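Long-range contact in flavoenzyme PA4991 (Pseudomonas aeruginosa PAO1, PDB 5EZ7), which binds one FAD per subunit and probably acts as an FAD-dependent oxidoreductase whose physiological substrate is unknown: residues A[2-14]-A[193-206]. Sequence-based numbering, arbitrary orientation.
Sequences MPQALSTDILIVG and DGREIRAQRVVLSA. With FAD (flavin-adenine dinucleotide), chain B.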
loop_
_atom_site.group_PDB
_atom_site.type_symbol
_atom_site.label_atom_id
_atom_site.label_comp_id
_atom_site.label_asym_id
_atom_site.label_seq_id
_atom_site.Cartn_x
_atom_site.Cartn_y
_atom_site.Cartn_z
ATOM N N MET A 2 -14.794 19.493 26.626
ATOM C CA MET A 2 -15.562 18.582 25.702
ATOM C C MET A 2 -15.423 19.012 24.236
ATOM O O MET A 2 -15.916 20.088 23.867
ATOM C CB MET A 2 -17.062 18.543 26.060
ATOM C CG MET A 2 -17.924 17.719 25.085
ATOM S SD MET A 2 -19.660 17.463 25.572
ATOM C CE MET A 2 -20.258 19.150 25.797
ATOM N N PRO A 3 -14.785 18.165 23.390
ATOM C CA PRO A 3 -14.815 18.426 21.934
ATOM C C PRO A 3 -16.185 18.126 21.325
ATOM O O PRO A 3 -16.936 17.323 21.857
ATOM C CB PRO A 3 -13.740 17.490 21.367
ATOM C CG PRO A 3 -13.056 16.872 22.530
ATOM C CD PRO A 3 -13.974 16.975 23.708
ATOM N N GLN A 4 -16.480 18.778 20.208
ATOM C CA GLN A 4 -17.794 18.696 19.538
ATOM C C GLN A 4 -18.068 17.267 19.059
ATOM O O GLN A 4 -17.253 16.682 18.309
ATOM C CB GLN A 4 -17.814 19.662 18.352
ATOM C CG GLN A 4 -19.160 19.875 17.671
ATOM C CD GLN A 4 -19.045 20.851 16.488
ATOM O OE1 GLN A 4 -18.364 21.881 16.561
ATOM N NE2 GLN A 4 -19.686 20.510 15.381
ATOM N N ALA A 5 -19.179 16.689 19.497
ATOM C CA ALA A 5 -19.477 15.310 19.112
ATOM C C ALA A 5 -19.737 15.192 17.610
ATOM O O ALA A 5 -20.228 16.131 16.994
ATOM C CB ALA A 5 -20.665 14.786 19.891
ATOM N N LEU A 6 -19.398 14.051 17.022
ATOM C CA LEU A 6 -19.593 13.848 15.597
ATOM C C LEU A 6 -20.491 12.664 15.321
ATOM O O LEU A 6 -20.631 11.774 16.140
ATOM C CB LEU A 6 -18.270 13.612 14.877
ATOM C CG LEU A 6 -17.116 14.618 15.031
ATOM C CD1 LEU A 6 -15.991 14.262 14.061
ATOM C CD2 LEU A 6 -17.550 16.058 14.810
ATOM N N SER A 7 -21.034 12.658 14.113
ATOM C CA SER A 7 -21.971 11.657 13.645
ATOM C C SER A 7 -21.673 11.447 12.149
ATOM O O SER A 7 -21.585 12.429 11.418
ATOM C CB SER A 7 -23.376 12.219 13.904
ATOM O OG SER A 7 -24.383 11.547 13.216
ATOM N N THR A 8 -21.429 10.206 11.722
ATOM C CA THR A 8 -21.324 9.852 10.298
ATOM C C THR A 8 -21.922 8.478 10.047
ATOM O O THR A 8 -22.500 7.866 10.951
ATOM C CB THR A 8 -19.846 9.810 9.741
ATOM O OG1 THR A 8 -18.982 9.082 10.645
ATOM C CG2 THR A 8 -19.358 11.209 9.410
ATOM N N ASP A 9 -21.750 8.000 8.808
ATOM C CA ASP A 9 -22.137 6.674 8.427
ATOM C C ASP A 9 -21.053 5.666 8.716
ATOM O O ASP A 9 -21.338 4.703 9.396
ATOM C CB ASP A 9 -22.553 6.640 6.952
ATOM C CG ASP A 9 -23.747 7.590 6.653
ATOM O OD1 ASP A 9 -24.725 7.650 7.460
ATOM O OD2 ASP A 9 -23.667 8.285 5.617
ATOM N N ILE A 10 -19.859 5.843 8.133
ATOM C CA ILE A 10 -18.737 4.894 8.327
ATOM C C ILE A 10 -17.539 5.635 8.884
ATOM O O ILE A 10 -17.153 6.691 8.372
ATOM C CB ILE A 10 -18.419 4.043 7.061
ATOM C CG1 ILE A 10 -19.599 3.100 6.762
ATOM C CG2 ILE A 10 -17.256 3.091 7.300
ATOM C CD1 ILE A 10 -20.498 3.696 5.759
ATOM N N LEU A 11 -17.019 5.108 9.981
ATOM C CA LEU A 11 -15.837 5.611 10.656
ATOM C C LEU A 11 -14.665 4.654 10.349
ATOM O O LEU A 11 -14.762 3.489 10.682
ATOM C CB LEU A 11 -16.157 5.634 12.135
ATOM C CG LEU A 11 -15.114 5.976 13.178
ATOM C CD1 LEU A 11 -14.354 7.263 12.896
ATOM C CD2 LEU A 11 -15.848 6.010 14.542
ATOM N N ILE A 12 -13.623 5.105 9.652
ATOM C CA ILE A 12 -12.491 4.275 9.231
ATOM C C ILE A 12 -11.294 4.613 10.156
ATOM O O ILE A 12 -11.064 5.789 10.444
ATOM C CB ILE A 12 -12.043 4.600 7.778
ATOM C CG1 ILE A 12 -13.183 4.750 6.789
ATOM C CG2 ILE A 12 -11.055 3.573 7.206
ATOM C CD1 ILE A 12 -14.068 3.593 6.713
ATOM N N VAL A 13 -10.557 3.603 10.636
ATOM C CA VAL A 13 -9.360 3.829 11.464
ATOM C C VAL A 13 -8.169 3.329 10.658
ATOM O O VAL A 13 -8.064 2.137 10.328
ATOM C CB VAL A 13 -9.423 3.123 12.840
ATOM C CG1 VAL A 13 -8.161 3.385 13.671
ATOM C CG2 VAL A 13 -10.646 3.584 13.618
ATOM N N GLY A 14 -7.306 4.260 10.291
ATOM C CA GLY A 14 -6.127 3.964 9.534
ATOM C C GLY A 14 -6.165 4.517 8.135
ATOM O O GLY A 14 -6.974 4.087 7.354
ATOM N N ASP A 193 -9.510 10.870 21.224
ATOM C CA ASP A 193 -9.004 11.982 22.025
ATOM C C ASP A 193 -10.129 12.654 22.776
ATOM O O ASP A 193 -10.257 13.874 22.765
ATOM C CB ASP A 193 -8.258 12.994 21.140
ATOM C CG ASP A 193 -7.142 12.340 20.304
ATOM O OD1 ASP A 193 -6.546 11.329 20.734
ATOM O OD2 ASP A 193 -6.855 12.818 19.199
ATOM N N GLY A 194 -10.972 11.842 23.402
ATOM C CA GLY A 194 -12.116 12.344 24.177
ATOM C C GLY A 194 -13.294 12.868 23.368
ATOM O O GLY A 194 -14.199 13.440 23.941
ATOM N N ARG A 195 -13.276 12.678 22.042
ATOM C CA ARG A 195 -14.356 13.110 21.149
ATOM C C ARG A 195 -15.237 11.937 20.729
ATOM O O ARG A 195 -14.765 10.969 20.161
ATOM C CB ARG A 195 -13.786 13.748 19.884
ATOM C CG ARG A 195 -14.878 14.367 19.045
ATOM C CD ARG A 195 -14.409 14.667 17.650
ATOM N NE ARG A 195 -13.295 15.608 17.626
ATOM C CZ ARG A 195 -13.363 16.927 17.434
ATOM N NH1 ARG A 195 -14.517 17.586 17.281
ATOM N NH2 ARG A 195 -12.239 17.620 17.426
ATOM N N GLU A 196 -16.530 12.069 20.943
ATOM C CA GLU A 196 -17.436 10.965 20.690
ATOM C C GLU A 196 -17.883 11.073 19.240
ATOM O O GLU A 196 -18.194 12.154 18.770
ATOM C CB GLU A 196 -18.529 10.875 21.766
ATOM C CG GLU A 196 -19.872 11.499 21.485
ATOM C CD GLU A 196 -20.720 11.617 22.767
ATOM O OE1 GLU A 196 -21.046 10.563 23.372
ATOM O OE2 GLU A 196 -21.020 12.773 23.195
ATOM N N ILE A 197 -17.745 9.964 18.511
ATOM C CA ILE A 197 -18.039 9.893 17.083
ATOM C C ILE A 197 -18.937 8.697 16.818
ATOM O O ILE A 197 -18.482 7.580 16.867
ATOM C CB ILE A 197 -16.754 9.686 16.257
ATOM C CG1 ILE A 197 -15.749 10.822 16.560
ATOM C CG2 ILE A 197 -17.088 9.574 14.755
ATOM C CD1 ILE A 197 -14.471 10.758 15.741
ATOM N N ARG A 198 -20.181 8.949 16.477
ATOM C CA ARG A 198 -21.152 7.877 16.304
ATOM C C ARG A 198 -21.181 7.440 14.851
ATOM O O ARG A 198 -21.059 8.277 13.961
ATOM C CB ARG A 198 -22.545 8.352 16.759
ATOM C CG ARG A 198 -22.599 8.626 18.257
ATOM C CD ARG A 198 -23.997 8.943 18.825
ATOM N NE ARG A 198 -24.255 8.056 19.971
ATOM C CZ ARG A 198 -23.652 8.146 21.164
ATOM N NH1 ARG A 198 -22.773 9.121 21.427
ATOM N NH2 ARG A 198 -23.928 7.257 22.112
ATOM N N ALA A 199 -21.326 6.141 14.605
ATOM C CA ALA A 199 -21.302 5.639 13.206
ATOM C C ALA A 199 -21.976 4.310 13.056
ATOM O O ALA A 199 -21.994 3.569 13.999
ATOM C CB ALA A 199 -19.878 5.508 12.706
ATOM N N GLN A 200 -22.557 4.061 11.870
ATOM C CA GLN A 200 -23.403 2.875 11.629
ATOM C C GLN A 200 -22.483 1.703 11.607
ATOM O O GLN A 200 -22.870 0.589 11.982
ATOM C CB GLN A 200 -24.201 2.929 10.313
ATOM C CG GLN A 200 -25.062 4.154 10.095
ATOM C CD GLN A 200 -26.045 3.977 8.939
ATOM O OE1 GLN A 200 -26.909 3.094 8.973
ATOM N NE2 GLN A 200 -25.925 4.822 7.903
ATOM N N ARG A 201 -21.259 1.943 11.127
ATOM C CA ARG A 201 -20.178 0.943 11.183
ATOM C C ARG A 201 -18.850 1.546 11.505
ATOM O O ARG A 201 -18.672 2.722 11.310
ATOM C CB ARG A 201 -20.042 0.223 9.836
ATOM C CG ARG A 201 -21.235 -0.642 9.491
ATOM C CD ARG A 201 -21.351 -1.842 10.415
ATOM N NE ARG A 201 -22.377 -2.785 9.979
ATOM C CZ ARG A 201 -23.660 -2.800 10.333
ATOM N NH1 ARG A 201 -24.199 -1.888 11.142
ATOM N NH2 ARG A 201 -24.426 -3.776 9.864
ATOM N N VAL A 202 -17.918 0.695 11.936
ATOM C CA VAL A 202 -16.519 1.062 12.212
ATOM C C VAL A 202 -15.648 0.052 11.458
ATOM O O VAL A 202 -15.812 -1.183 11.618
ATOM C CB VAL A 202 -16.166 1.032 13.727
ATOM C CG1 VAL A 202 -14.688 1.393 13.964
ATOM C CG2 VAL A 202 -17.038 1.991 14.511
ATOM N N VAL A 203 -14.755 0.576 10.617
ATOM C CA VAL A 203 -13.818 -0.226 9.873
ATOM C C VAL A 203 -12.377 0.000 10.340
ATOM O O VAL A 203 -11.874 1.150 10.346
ATOM C CB VAL A 203 -13.869 0.097 8.384
ATOM C CG1 VAL A 203 -12.966 -0.879 7.603
ATOM C CG2 VAL A 203 -15.302 0.029 7.872
ATOM N N LEU A 204 -11.700 -1.101 10.662
ATOM C CA LEU A 204 -10.263 -1.084 11.034
ATOM C C LEU A 204 -9.390 -1.483 9.854
ATOM O O LEU A 204 -9.297 -2.675 9.496
ATOM C CB LEU A 204 -9.993 -2.016 12.198
ATOM C CG LEU A 204 -10.869 -1.862 13.412
ATOM C CD1 LEU A 204 -10.377 -2.807 14.491
ATOM C CD2 LEU A 204 -10.840 -0.438 13.905
ATOM N N SER A 205 -8.785 -0.460 9.230
ATOM C CA SER A 205 -7.805 -0.618 8.144
ATOM C C SER A 205 -6.456 -0.032 8.612
ATOM O O SER A 205 -5.820 0.760 7.920
ATOM C CB SER A 205 -8.304 0.082 6.878
ATOM O OG SER A 205 -8.586 1.432 7.164
ATOM N N ALA A 206 -6.028 -0.451 9.797
ATOM C CA ALA A 206 -4.905 0.167 10.481
ATOM C C ALA A 206 -3.599 -0.621 10.339
ATOM O O ALA A 206 -2.643 -0.324 11.009
ATOM C CB ALA A 206 -5.232 0.405 11.944
HETATM P PA FAD B . -0.713 0.614 6.087
HETATM O O1A FAD B . -0.181 1.273 4.856
HETATM O O2A FAD B . 0.222 0.007 7.095
HETATM O O5B FAD B . -1.650 1.679 6.797
HETATM C C5B FAD B . -2.143 1.502 8.110
HETATM C C4B FAD B . -2.361 2.895 8.661
HETATM O O4B FAD B . -3.046 2.804 9.921
HETATM C C3B FAD B . -1.034 3.628 8.880
HETATM O O3B FAD B . -1.017 4.875 8.183
HETATM C C2B FAD B . -0.979 3.804 10.386
HETATM O O2B FAD B . -0.331 4.995 10.826
HETATM C C1B FAD B . -2.456 3.754 10.784
HETATM N N9A FAD B . -2.672 3.316 12.168
HETATM C C8A FAD B . -2.055 2.297 12.791
HETATM N N7A FAD B . -2.500 2.195 14.055
HETATM C C5A FAD B . -3.419 3.149 14.248
HETATM C C6A FAD B . -4.259 3.579 15.374
HETATM N N6A FAD B . -4.179 2.912 16.535
HETATM N N1A FAD B . -5.095 4.614 15.192
HETATM C C2A FAD B . -5.160 5.263 14.015
HETATM N N3A FAD B . -4.415 4.928 12.941
HETATM C C4A FAD B . -3.538 3.896 13.006
HETATM N N1 FAD B . 1.873 -4.446 -2.553
HETATM C C2 FAD B . 1.726 -4.371 -3.893
HETATM O O2 FAD B . 0.595 -4.579 -4.392
HETATM N N3 FAD B . 2.751 -4.081 -4.713
HETATM C C4 FAD B . 3.981 -3.852 -4.262
HETATM O O4 FAD B . 4.915 -3.572 -5.040
HETATM C C4X FAD B . 4.220 -3.913 -2.815
HETATM N N5 FAD B . 5.444 -3.694 -2.300
HETATM C C5X FAD B . 5.648 -3.741 -0.971
HETATM C C6 FAD B . 6.923 -3.491 -0.479
HETATM C C7 FAD B . 7.175 -3.525 0.877
HETATM C C7M FAD B . 8.555 -3.235 1.384
HETATM C C8 FAD B . 6.063 -3.807 1.820
HETATM C C8M FAD B . 6.270 -3.846 3.319
HETATM C C9 FAD B . 4.797 -4.066 1.326
HETATM C C9A FAD B . 4.531 -4.047 -0.041
HETATM N N10 FAD B . 3.237 -4.299 -0.579
HETATM C C10 FAD B . 3.053 -4.224 -1.965
HETATM C "C1'" FAD B . 2.093 -4.579 0.272
HETATM C "C2'" FAD B . 1.448 -3.254 0.642
HETATM O "O2'" FAD B . 2.429 -2.274 1.005
HETATM C "C3'" FAD B . 0.434 -3.438 1.762
HETATM O "O3'" FAD B . -0.368 -4.601 1.471
HETATM C "C4'" FAD B . -0.470 -2.215 1.886
HETATM O "O4'" FAD B . 0.253 -1.000 1.685
HETATM C "C5'" FAD B . -1.127 -2.147 3.251
HETATM O "O5'" FAD B . -2.082 -1.076 3.257
HETATM P P FAD B . -2.833 -0.721 4.622
HETATM O O1P FAD B . -3.529 0.603 4.448
HETATM O O2P FAD B . -3.609 -1.932 4.996
HETATM O O3P FAD B . -1.633 -0.643 5.683
#
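Strand 10-13 runs parallel to strand 201-204, their axes 4.8 Å apart at 19°, and before a kink at Thr8-Asp9 and Ala199-Gln200 the short strand 6-7 pairs, also parallel, with strand 195-198. The inner pair belongs to the Rossmann-type FAD-binding sheet of the DAO family, with strand 33-37 on the far side of 10-13 and strand 339-343 beyond 201-204; the outer pair joins a separate sheet through strand 186-192. At the kink, Asp9 O takes two donors, Gln200 N at 2.8 Å and a longer bond from Arg201 N. The Gln200 amide, its plane turned 67° from the carboxylate, brings NE2 over Asp9 OD1 at 3.1 Å, well above the carboxylate plane; OD1 also accepts from His371 and Ser369, and NE2 also reaches Arg367 O. Near the N-terminus Arg195 bends at chi3, which brings its guanidinium back against Pro3, whose CB lies 4.0 Å over the centre of one face, while NH1 reaches a lone pair of Gln4 O at 3.1 Å. Inside the bend, facing Leu190 of strand 186-192, Leu11 lays CB on Ala199 CB (3.8 Å) and, with CG anti to the backbone N (chi1 174°), sends CD2 across Ile197 CG2. Val13 lies alongside Leu204 on this same face, both touching Leu213 of helix 210-216. On the other face Val203 CG2 meets Ile10 CG2 and Ile12 CD1. The strands end at the cofactor: Gly14, first glycine of a GxGxxG pattern, adopts backbone angles that call for glycine and places CA 3.3 Å from FAD O4B, while Val13 CG1 touches the adenine at C2A and Ala206 O lies 3.2 Å from C8A.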